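Local coordinates for ethylbenzene dehydrogenase beta-subunit (Aromatoleum aromaticum, PDB 2IVF), which forms the iron-sulfur subunit of a three-chain enzyme complex and binds three SF4 clusters and one F3S cluster in domains of the bacterial 4Fe-4S ferredoxin type, at residues 33-38 against 126-131; 50-55 against 62-67; 93-98 against 122-127. All coordinates share one frame; numbering follows the deposited sequence.

In the fold
In all three contacts a single aromatic side chain joins an irregular loop to its neighbour, twice beside SF4 clusters. Contacts 1 and 2 are core: their centres lie about 7 Å apart and both touch the same SF4 cluster, one through helix 33-42 and the other through the loop leading into strand 55-59. Along the chain, contact 2 is nested within the loop that contact 1 closes. Contact 3, likewise buried locally, lies about 23 Å from the centre of the chain and shares Trp126 and Gly127 with contact 1. Tyrosine hydroxyls dominate the inner two, whereas a CH-pi contact and a bridging water characterise the third. Arg52 NH1 and Asp93 O tie contact 2 to contact 3.

Contact 1: residues 33-38 against 126-131; sequences TCTVAC and WGYNWD. With SF4 (iron/sulfur cluster), chain T; SF4 (iron/sulfur cluster), chain U.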
loop_
_atom_site.group_PDB
_atom_site.type_symbol
_atom_site.label_atom_id
_atom_site.label_comp_id
_atom_site.label_asym_id
_atom_site.label_seq_id
_atom_site.Cartn_x
_atom_site.Cartn_y
_atom_site.Cartn_z
ATOM N N THR B 33 5.885 -5.242 3.768
ATOM C CA THR B 33 6.605 -5.993 2.749
ATOM C C THR B 33 7.316 -7.184 3.366
ATOM O O THR B 33 7.305 -8.283 2.798
ATOM C CB THR B 33 7.574 -5.128 1.935
ATOM O OG1 THR B 33 6.885 -3.989 1.472
ATOM C CG2 THR B 33 8.119 -5.898 0.734
ATOM N N CYS B 34 7.917 -6.975 4.536
ATOM C CA CYS B 34 8.539 -8.049 5.258
ATOM C C CYS B 34 7.555 -9.205 5.593
ATOM O O CYS B 34 7.921 -10.389 5.474
ATOM C CB CYS B 34 9.244 -7.516 6.509
ATOM S SG CYS B 34 8.100 -6.523 7.533
ATOM N N THR B 35 6.310 -8.850 5.912
ATOM C CA THR B 35 5.240 -9.807 6.197
ATOM C C THR B 35 4.984 -10.696 4.997
ATOM O O THR B 35 5.001 -11.971 5.102
ATOM C CB THR B 35 3.992 -9.048 6.626
ATOM O OG1 THR B 35 4.368 -8.190 7.713
ATOM C CG2 THR B 35 2.834 -10.032 7.024
ATOM N N VAL B 36 4.800 -10.056 3.868
ATOM C CA VAL B 36 4.522 -10.798 2.622
ATOM C C VAL B 36 5.749 -11.535 2.097
ATOM O O VAL B 36 5.596 -12.580 1.462
ATOM C CB VAL B 36 3.860 -9.937 1.512
ATOM C CG1 VAL B 36 2.601 -9.160 2.049
ATOM C CG2 VAL B 36 4.860 -9.023 0.800
ATOM N N ALA B 37 6.952 -11.001 2.353
ATOM C CA ALA B 37 8.203 -11.632 1.924
ATOM C C ALA B 37 8.271 -13.006 2.568
ATOM O O ALA B 37 8.464 -14.009 1.910
ATOM C CB ALA B 37 9.454 -10.750 2.347
ATOM N N CYS B 38 8.052 -13.044 3.873
ATOM C CA CYS B 38 8.041 -14.321 4.590
ATOM C C CYS B 38 6.929 -15.225 4.117
ATOM O O CYS B 38 7.166 -16.419 3.857
ATOM C CB CYS B 38 7.825 -14.099 6.077
ATOM S SG CYS B 38 8.069 -15.620 6.987
ATOM N N TRP B 126 -11.825 -9.090 14.819
ATOM C CA TRP B 126 -10.415 -8.932 14.980
ATOM C C TRP B 126 -9.747 -9.682 13.839
ATOM O O TRP B 126 -10.378 -10.494 13.138
ATOM C CB TRP B 126 -9.961 -9.468 16.329
ATOM C CG TRP B 126 -8.519 -9.286 16.571
ATOM C CD1 TRP B 126 -7.538 -10.229 16.434
ATOM C CD2 TRP B 126 -7.858 -8.074 16.956
ATOM N NE1 TRP B 126 -6.313 -9.687 16.732
ATOM C CE2 TRP B 126 -6.479 -8.357 17.033
ATOM C CE3 TRP B 126 -8.291 -6.773 17.235
ATOM C CZ2 TRP B 126 -5.557 -7.400 17.362
ATOM C CZ3 TRP B 126 -7.376 -5.843 17.611
ATOM C CH2 TRP B 126 -6.028 -6.147 17.680
ATOM N N GLY B 127 -8.488 -9.354 13.623
ATOM C CA GLY B 127 -7.637 -10.079 12.714
ATOM C C GLY B 127 -6.234 -9.506 12.759
ATOM O O GLY B 127 -5.942 -8.552 13.503
ATOM N N TYR B 128 -5.368 -10.062 11.927
ATOM C CA TYR B 128 -3.994 -9.598 11.811
ATOM C C TYR B 128 -4.016 -8.093 11.528
ATOM O O TYR B 128 -4.715 -7.653 10.607
ATOM C CB TYR B 128 -3.303 -10.320 10.649
ATOM C CG TYR B 128 -1.899 -9.808 10.448
ATOM C CD1 TYR B 128 -0.920 -10.047 11.385
ATOM C CD2 TYR B 128 -1.590 -8.981 9.386
ATOM C CE1 TYR B 128 0.371 -9.532 11.228
ATOM C CE2 TYR B 128 -0.312 -8.469 9.200
ATOM C CZ TYR B 128 0.660 -8.723 10.147
ATOM O OH TYR B 128 1.922 -8.214 9.959
ATOM N N ASN B 129 -3.275 -7.319 12.324
ATOM C CA ASN B 129 -3.069 -5.902 12.070
ATOM C C ASN B 129 -4.375 -5.111 12.101
ATOM O O ASN B 129 -4.530 -4.091 11.439
ATOM C CB ASN B 129 -2.349 -5.711 10.722
ATOM C CG ASN B 129 -1.718 -4.356 10.602
ATOM O OD1 ASN B 129 -1.363 -3.762 11.622
ATOM N ND2 ASN B 129 -1.605 -3.825 9.379
ATOM N N TRP B 130 -5.308 -5.585 12.916
ATOM C CA TRP B 130 -6.661 -4.981 12.980
ATOM C C TRP B 130 -6.555 -3.565 13.546
ATOM O O TRP B 130 -7.346 -2.670 13.156
ATOM C CB TRP B 130 -7.525 -5.826 13.901
ATOM C CG TRP B 130 -8.931 -5.431 13.989
ATOM C CD1 TRP B 130 -9.495 -4.613 14.891
ATOM C CD2 TRP B 130 -9.993 -5.912 13.151
ATOM N NE1 TRP B 130 -10.848 -4.536 14.661
ATOM C CE2 TRP B 130 -11.170 -5.315 13.590
ATOM C CE3 TRP B 130 -10.043 -6.789 12.063
ATOM C CZ2 TRP B 130 -12.418 -5.566 12.991
ATOM C CZ3 TRP B 130 -11.268 -6.973 11.408
ATOM C CH2 TRP B 130 -12.435 -6.389 11.891
ATOM N N ASP B 131 -5.613 -3.386 14.472
ATOM C CA ASP B 131 -5.426 -2.086 15.148
ATOM C C ASP B 131 -4.377 -1.194 14.491
ATOM O O ASP B 131 -3.810 -0.271 15.109
ATOM C CB ASP B 131 -5.244 -2.204 16.678
ATOM C CG ASP B 131 -4.037 -3.024 17.101
ATOM O OD1 ASP B 131 -3.298 -3.568 16.251
ATOM O OD2 ASP B 131 -3.861 -3.094 18.335
HETATM FE FE1 SF4 T . 8.962 -1.851 8.312
HETATM FE FE2 SF4 T . 8.720 -4.394 7.315
HETATM FE FE3 SF4 T . 10.642 -2.720 6.453
HETATM FE FE4 SF4 T . 8.103 -2.209 5.680
HETATM S S1 SF4 T . 9.311 -4.034 5.140
HETATM S S2 SF4 T . 9.650 -0.702 6.444
HETATM S S3 SF4 T . 7.032 -2.864 7.588
HETATM S S4 SF4 T . 10.414 -3.573 8.594
HETATM FE FE1 SF4 U . 11.947 -15.763 9.740
HETATM FE FE2 SF4 U . 10.161 -15.489 7.833
HETATM FE FE3 SF4 U . 11.962 -13.539 8.257
HETATM FE FE4 SF4 U . 12.795 -15.829 7.117
HETATM S S1 SF4 U . 11.333 -14.312 6.209
HETATM S S2 SF4 U . 13.804 -14.780 8.868
HETATM S S3 SF4 U . 11.424 -17.389 8.171
HETATM S S4 SF4 U . 10.258 -14.247 9.700
#
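Thr35 of the ferredoxin-type cysteine motif, whose spacing is Cys-x-x-Cys-x-x-Cys-x-x-x-Cys, meets the phenol end of Tyr128 from the loop 126-131. The two side chains approach from opposite directions, and the touch is small, with about 70 Å² buried in all. Thr35 OG1 stands 3.3 Å from Tyr128 OH, while its methyl CG2 lies 3.6 Å from the same oxygen and reaches the ring obliquely near CZ, at 4.0 Å. Both branches of the threonine thus meet the phenol end. The polar atoms here are held chiefly by a third residue: Gln32 OE1 is hydrogen-bonded to both hydroxyls, and the backbone N of Val56 bonds to Tyr128 OH as well.

The helix that carries Thr35 serves two clusters at once, as in other dicluster ferredoxin folds. Cys34 SG binds an iron of one SF4 cluster at 2.2 Å from FE2, and Cys38 SG binds FE2 of the other at 2.3 Å. The cysteines are one helical turn apart, yet SG of Cys34 lies between the backbone N and the carbonyl carbon (chi1 53°) and points to one cluster, while SG of Cys38, anti to the N, points to the other. On the far segment, a type II turn from Gly127 to Trp130 places Tyr128 at its second position, closed by a weak bond of 3.1 Å from Trp130 N to Gly127 O. The turn also faces the alpha-subunit, where Leu867 of that chain accepts a hydrogen bond from Asn129 ND2 at its carbonyl oxygen and packs against Thr35, while Arg869 and Arg906 of the same chain bind Trp130 O.

Contact 2: residues 50-55 against 62-67; sequences HMRWNN and KGYPRD. With SF4 (iron/sulfur cluster), chain U.
Tyr64 reaches back across the short excursion between the two segments, which takes in strand 55-59, to put its ring against Asn55 and its hydroxyl against the backbone of His50 and Arg52. By far the largest share of the surface buried here is its own. CG of the tyrosine is anti to the backbone N, which sends the ring out from the loop toward the other segment, and the ring also meets that of Tyr128 edge-to-face. At its end, Arg52 N donates a hydrogen bond of 3.1 Å to Tyr64 OH with an N-H...O angle of 148°. The hydroxyl is hydrogen-bonded to Ser91 O as well, so it links segment 50-55 to a second loop; His50 O lies close by, 2.9 Å from Tyr64 OH and near the plane of the ring.

Arg52 runs past the phenol at about a right angle. Its CD comes to 3.6 Å from Tyr64 OH, and the guanidinium plane stands 85° from the ring, with the hydroxyl at the edge of the guanidinium. The bend at the second torsion of the arginine brings NH1 within 2.9 Å of His50 O in a weak hydrogen bond, while Asp93 O holds the same nitrogen from a separate loop. Nearer the root of the tyrosine, Asn55 CG packs 3.3 Å from Tyr64 CD2, the amide and ring planes being 40° apart. Beyond this pairing, Trp53 CE3 lies 3.6 Å from S3 of the SF4 cluster, and the adjoining Asn54 is part of the same pocket.

Segment 50-55 touches helix 33-42 through Arg52, Trp53 and Asn54, and strands 199-202 and 207-210 through Met51, before it enters strand 55-59.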
loop_
_atom_site.group_PDB
_atom_site.type_symbol
_atom_site.label_atom_id
_atom_site.label_comp_id
_atom_site.label_asym_id
_atom_site.label_seq_id
_atom_site.Cartn_x
_atom_site.Cartn_y
_atom_site.Cartn_z
ATOM N N HIS B 50 -2.578 -18.673 8.852
ATOM C CA HIS B 50 -2.656 -17.708 9.926
ATOM C C HIS B 50 -1.304 -17.227 10.454
ATOM O O HIS B 50 -1.274 -16.306 11.227
ATOM C CB HIS B 50 -3.400 -18.293 11.113
ATOM C CG HIS B 50 -2.722 -19.479 11.743
ATOM N ND1 HIS B 50 -2.689 -20.717 11.142
ATOM C CD2 HIS B 50 -2.003 -19.596 12.889
ATOM C CE1 HIS B 50 -2.022 -21.562 11.920
ATOM N NE2 HIS B 50 -1.616 -20.913 12.997
ATOM N N MET B 51 -0.216 -17.923 10.120
ATOM C CA MET B 51 1.061 -17.625 10.723
ATOM C C MET B 51 1.712 -16.468 10.026
ATOM O O MET B 51 1.913 -16.502 8.796
ATOM C CB MET B 51 1.980 -18.817 10.613
ATOM C CG MET B 51 1.431 -20.106 11.181
ATOM S SD MET B 51 2.630 -21.437 10.916
ATOM C CE MET B 51 1.796 -22.847 11.682
ATOM N N ARG B 52 2.056 -15.449 10.809
ATOM C CA ARG B 52 2.864 -14.322 10.346
ATOM C C ARG B 52 4.144 -14.352 11.116
ATOM O O ARG B 52 4.326 -13.639 12.109
ATOM C CB ARG B 52 2.114 -12.986 10.531
ATOM C CG ARG B 52 1.042 -12.760 9.500
ATOM C CD ARG B 52 -0.280 -13.376 9.951
ATOM N NE ARG B 52 -1.348 -13.123 8.980
ATOM C CZ ARG B 52 -2.601 -13.483 9.172
ATOM N NH1 ARG B 52 -2.936 -14.144 10.260
ATOM N NH2 ARG B 52 -3.532 -13.202 8.276
ATOM N N TRP B 53 5.032 -15.228 10.669
ATOM C CA TRP B 53 6.318 -15.421 11.339
ATOM C C TRP B 53 7.031 -14.089 11.380
ATOM O O TRP B 53 7.596 -13.744 12.391
ATOM C CB TRP B 53 7.183 -16.434 10.637
ATOM C CG TRP B 53 6.677 -17.826 10.581
ATOM C CD1 TRP B 53 5.662 -18.394 11.311
ATOM C CD2 TRP B 53 7.251 -18.885 9.806
ATOM N NE1 TRP B 53 5.569 -19.711 11.020
ATOM C CE2 TRP B 53 6.534 -20.053 10.111
ATOM C CE3 TRP B 53 8.317 -18.955 8.895
ATOM C CZ2 TRP B 53 6.801 -21.263 9.499
ATOM C CZ3 TRP B 53 8.612 -20.145 8.324
ATOM C CH2 TRP B 53 7.862 -21.302 8.629
ATOM N N ASN B 54 6.972 -13.323 10.289
ATOM C CA ASN B 54 7.321 -11.938 10.330
ATOM C C ASN B 54 6.017 -11.203 10.441
ATOM O O ASN B 54 5.107 -11.385 9.609
ATOM C CB ASN B 54 8.046 -11.453 9.074
ATOM C CG ASN B 54 8.349 -9.979 9.154
ATOM O OD1 ASN B 54 9.473 -9.597 9.418
ATOM N ND2 ASN B 54 7.313 -9.127 8.982
ATOM N N ASN B 55 5.896 -10.439 11.518
ATOM C CA ASN B 55 4.682 -9.691 11.746
ATOM C C ASN B 55 4.982 -8.223 11.989
ATOM O O ASN B 55 6.021 -7.872 12.548
ATOM C CB ASN B 55 3.865 -10.275 12.904
ATOM C CG ASN B 55 4.669 -10.509 14.118
ATOM O OD1 ASN B 55 5.256 -11.606 14.289
ATOM N ND2 ASN B 55 4.678 -9.554 15.000
ATOM N N LYS B 62 -2.263 -3.942 20.365
ATOM C CA LYS B 62 -2.382 -5.258 21.015
ATOM C C LYS B 62 -1.265 -6.219 20.550
ATOM O O LYS B 62 -1.013 -7.234 21.190
ATOM C CB LYS B 62 -3.762 -5.856 20.783
ATOM C CG LYS B 62 -4.872 -5.060 21.494
ATOM C CD LYS B 62 -6.192 -5.710 21.379
ATOM C CE LYS B 62 -7.325 -4.827 21.905
ATOM N NZ LYS B 62 -8.553 -5.662 21.765
ATOM N N GLY B 63 -0.570 -5.844 19.478
ATOM C CA GLY B 63 0.508 -6.628 18.946
ATOM C C GLY B 63 0.008 -7.887 18.271
ATOM O O GLY B 63 -1.162 -8.001 17.870
ATOM N N TYR B 64 0.932 -8.816 18.106
ATOM C CA TYR B 64 0.686 -10.018 17.361
ATOM C C TYR B 64 1.453 -11.162 17.994
ATOM O O TYR B 64 2.621 -11.026 18.206
ATOM C CB TYR B 64 1.134 -9.883 15.915
ATOM C CG TYR B 64 0.913 -11.185 15.161
ATOM C CD1 TYR B 64 -0.318 -11.507 14.672
ATOM C CD2 TYR B 64 1.909 -12.134 15.064
ATOM C CE1 TYR B 64 -0.550 -12.675 14.010
ATOM C CE2 TYR B 64 1.695 -13.315 14.404
ATOM C CZ TYR B 64 0.460 -13.601 13.883
ATOM O OH TYR B 64 0.256 -14.816 13.242
ATOM N N PRO B 65 0.795 -12.274 18.324
ATOM C CA PRO B 65 -0.638 -12.399 18.363
ATOM C C PRO B 65 -1.210 -11.383 19.332
ATOM O O PRO B 65 -0.472 -10.812 20.152
ATOM C CB PRO B 65 -0.871 -13.810 18.895
ATOM C CG PRO B 65 0.388 -14.524 18.617
ATOM C CD PRO B 65 1.480 -13.538 18.651
ATOM N N ARG B 66 -2.505 -11.164 19.205
ATOM C CA ARG B 66 -3.255 -10.299 20.089
ATOM C C ARG B 66 -2.921 -10.519 21.566
ATOM O O ARG B 66 -3.035 -11.620 22.083
ATOM C CB ARG B 66 -4.737 -10.531 19.884
ATOM C CG ARG B 66 -5.625 -9.544 20.649
ATOM C CD ARG B 66 -7.070 -9.670 20.260
ATOM N NE ARG B 66 -7.616 -11.018 20.354
ATOM C CZ ARG B 66 -8.902 -11.322 20.176
ATOM N NH1 ARG B 66 -9.819 -10.368 19.930
ATOM N NH2 ARG B 66 -9.297 -12.581 20.301
ATOM N N ASP B 67 -2.536 -9.426 22.217
ATOM C CA ASP B 67 -2.270 -9.366 23.618
ATOM C C ASP B 67 -1.209 -10.363 24.003
ATOM O O ASP B 67 -1.267 -10.888 25.074
ATOM C CB ASP B 67 -3.560 -9.552 24.434
ATOM C CG ASP B 67 -4.470 -8.324 24.374
ATOM O OD1 ASP B 67 -3.967 -7.230 24.103
ATOM O OD2 ASP B 67 -5.681 -8.455 24.610
HETATM FE FE1 SF4 U . 11.947 -15.763 9.740
HETATM FE FE2 SF4 U . 10.161 -15.489 7.833
HETATM FE FE3 SF4 U . 11.962 -13.539 8.257
HETATM FE FE4 SF4 U . 12.795 -15.829 7.117
HETATM S S1 SF4 U . 11.333 -14.312 6.209
HETATM S S2 SF4 U . 13.804 -14.780 8.868
HETATM S S3 SF4 U . 11.424 -17.389 8.171
HETATM S S4 SF4 U . 10.258 -14.247 9.700
#

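Contact 3: residues 93-98 against 122-127; sequences DDFQFN and KDPAWG
Phe95 meets Pro124 and Gly127 between two irregular loops, the first lying just before helix 99-104 and the second well after it, with Gly127 almost fully extended and no backbone hydrogen bond joining the segments. The phenylalanine ring is the centre of the contact. Its CG is anti to the carbonyl carbon and beside the backbone N (chi1 -72°), and although the side chain does not set out toward the other loop, its far end arrives there. Pro124 lies over one face: CG is 3.9 Å from the centroid of the Phe95 ring and 23° off its normal, a CH-pi contact, while CB comes within 3.4 Å of Phe95 CE1.

The rim of the ring meets polar backbone instead. Trp126 O sits in the ring plane, 3.3 Å from Phe95 CZ, so a carbonyl oxygen faces the hydrogen-bearing edge rather than the pi cloud. Gly127 CA approaches obliquely at 3.7 Å from the same CZ, closeness made possible by its lack of a side chain.

Asp93 completes the closure through a water, which donates to Asp93 OD2 at 2.6 Å and to Trp126 O at 2.7 Å. The carboxylate is itself well gripped. OD1 receives Asp94 N at 2.7 Å through the lone pair turned away from OD2, and Ser117 OG and Lys118 N are further partners of this group. Arg866 of the alpha-subunit chain is hydrogen-bonded to Phe95 O, so the loop also borders a subunit interface.

With two backbone N-H groups and a donating water at its carboxylate, Asp93 is probably ionised, and the loops are joined by the packing of one phenyl ring on Pro124, Trp126 O and Gly127 CA and by one shared water, with no direct hydrogen bond between them.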
loop_
_atom_site.group_PDB
_atom_site.type_symbol
_atom_site.label_atom_id
_atom_site.label_comp_id
_atom_site.label_asym_id
_atom_site.label_seq_id
_atom_site.Cartn_x
_atom_site.Cartn_y
_atom_site.Cartn_z
ATOM N N ASP B 93 -6.202 -14.758 12.421
ATOM C CA ASP B 93 -7.276 -15.396 11.669
ATOM C C ASP B 93 -6.710 -15.723 10.296
ATOM O O ASP B 93 -5.512 -15.655 10.094
ATOM C CB ASP B 93 -8.493 -14.468 11.551
ATOM C CG ASP B 93 -9.841 -15.230 11.478
ATOM O OD1 ASP B 93 -9.995 -16.118 10.595
ATOM O OD2 ASP B 93 -10.739 -14.899 12.286
ATOM N N ASP B 94 -7.592 -16.078 9.366
ATOM C CA ASP B 94 -7.213 -16.392 7.988
ATOM C C ASP B 94 -8.485 -16.070 7.202
ATOM O O ASP B 94 -9.279 -16.957 6.819
ATOM C CB ASP B 94 -6.784 -17.848 7.857
ATOM C CG ASP B 94 -6.518 -18.267 6.414
ATOM O OD1 ASP B 94 -6.163 -17.416 5.592
ATOM O OD2 ASP B 94 -6.667 -19.476 6.130
ATOM N N PHE B 95 -8.707 -14.770 7.018
ATOM C CA PHE B 95 -9.992 -14.293 6.512
ATOM C C PHE B 95 -10.315 -14.934 5.178
ATOM O O PHE B 95 -9.462 -15.014 4.299
ATOM C CB PHE B 95 -9.989 -12.795 6.310
ATOM C CG PHE B 95 -9.997 -11.983 7.576
ATOM C CD1 PHE B 95 -10.187 -12.550 8.825
ATOM C CD2 PHE B 95 -9.817 -10.607 7.495
ATOM C CE1 PHE B 95 -10.180 -11.782 9.948
ATOM C CE2 PHE B 95 -9.809 -9.848 8.641
ATOM C CZ PHE B 95 -9.997 -10.440 9.842
ATOM N N GLN B 96 -11.540 -15.401 5.047
ATOM C CA GLN B 96 -12.057 -15.909 3.782
ATOM C C GLN B 96 -12.867 -14.787 3.157
ATOM O O GLN B 96 -13.511 -14.006 3.866
ATOM C CB GLN B 96 -12.934 -17.086 4.057
ATOM C CG GLN B 96 -12.202 -18.149 4.964
ATOM C CD GLN B 96 -11.056 -18.764 4.214
ATOM O OE1 GLN B 96 -11.256 -19.363 3.155
ATOM N NE2 GLN B 96 -9.836 -18.599 4.723
ATOM N N PHE B 97 -12.885 -14.741 1.836
ATOM C CA PHE B 97 -13.586 -13.677 1.121
ATOM C C PHE B 97 -14.613 -14.261 0.196
ATOM O O PHE B 97 -14.614 -15.451 -0.036
ATOM C CB PHE B 97 -12.585 -12.806 0.398
ATOM C CG PHE B 97 -11.758 -11.974 1.340
ATOM C CD1 PHE B 97 -12.188 -10.734 1.730
ATOM C CD2 PHE B 97 -10.584 -12.460 1.883
ATOM C CE1 PHE B 97 -11.455 -9.982 2.639
ATOM C CE2 PHE B 97 -9.870 -11.712 2.766
ATOM C CZ PHE B 97 -10.316 -10.463 3.150
ATOM N N ASN B 98 -15.515 -13.433 -0.326
ATOM C CA ASN B 98 -16.711 -13.938 -0.994
ATOM C C ASN B 98 -16.844 -13.475 -2.434
ATOM O O ASN B 98 -17.910 -13.060 -2.881
ATOM C CB ASN B 98 -17.946 -13.539 -0.179
ATOM C CG ASN B 98 -18.111 -12.058 -0.058
ATOM O OD1 ASN B 98 -17.124 -11.312 -0.009
ATOM N ND2 ASN B 98 -19.358 -11.607 0.002
ATOM N N LYS B 122 -18.069 -16.293 10.844
ATOM C CA LYS B 122 -18.846 -15.052 10.784
ATOM C C LYS B 122 -17.949 -13.868 10.485
ATOM O O LYS B 122 -16.732 -14.032 10.376
ATOM C CB LYS B 122 -19.528 -14.823 12.121
ATOM C CG LYS B 122 -20.259 -16.061 12.632
ATOM C CD LYS B 122 -20.953 -15.750 13.945
ATOM C CE LYS B 122 -21.300 -16.998 14.749
ATOM N NZ LYS B 122 -21.031 -18.226 13.963
ATOM N N ASP B 123 -18.518 -12.673 10.423
ATOM C CA ASP B 123 -17.695 -11.494 10.232
ATOM C C ASP B 123 -16.709 -11.353 11.379
ATOM O O ASP B 123 -17.081 -11.525 12.550
ATOM C CB ASP B 123 -18.470 -10.199 10.197
ATOM C CG ASP B 123 -19.558 -10.174 9.151
ATOM O OD1 ASP B 123 -19.541 -10.958 8.173
ATOM O OD2 ASP B 123 -20.435 -9.334 9.338
ATOM N N PRO B 124 -15.477 -10.971 11.043
ATOM C CA PRO B 124 -14.422 -10.871 12.039
ATOM C C PRO B 124 -14.588 -9.622 12.863
ATOM O O PRO B 124 -15.053 -8.607 12.363
ATOM C CB PRO B 124 -13.153 -10.800 11.202
ATOM C CG PRO B 124 -13.566 -10.235 9.863
ATOM C CD PRO B 124 -15.014 -10.648 9.677
ATOM N N ALA B 125 -14.236 -9.705 14.133
ATOM C CA ALA B 125 -14.171 -8.530 14.972
ATOM C C ALA B 125 -12.724 -8.281 15.385
ATOM O O ALA B 125 -12.427 -7.403 16.225
ATOM C CB ALA B 125 -15.101 -8.724 16.211
ATOM N N TRP B 126 -11.825 -9.090 14.819
ATOM C CA TRP B 126 -10.415 -8.932 14.980
ATOM C C TRP B 126 -9.747 -9.682 13.839
ATOM O O TRP B 126 -10.378 -10.494 13.138
ATOM C CB TRP B 126 -9.961 -9.468 16.329
ATOM C CG TRP B 126 -8.519 -9.286 16.571
ATOM C CD1 TRP B 126 -7.538 -10.229 16.434
ATOM C CD2 TRP B 126 -7.858 -8.074 16.956
ATOM N NE1 TRP B 126 -6.313 -9.687 16.732
ATOM C CE2 TRP B 126 -6.479 -8.357 17.033
ATOM C CE3 TRP B 126 -8.291 -6.773 17.235
ATOM C CZ2 TRP B 126 -5.557 -7.400 17.362
ATOM C CZ3 TRP B 126 -7.376 -5.843 17.611
ATOM C CH2 TRP B 126 -6.028 -6.147 17.680
ATOM N N GLY B 127 -8.488 -9.354 13.623
ATOM C CA GLY B 127 -7.637 -10.079 12.714
ATOM C C GLY B 127 -6.234 -9.506 12.759
ATOM O O GLY B 127 -5.942 -8.552 13.503
HETATM O O HOH W 1 -11.791 -12.800 13.506
#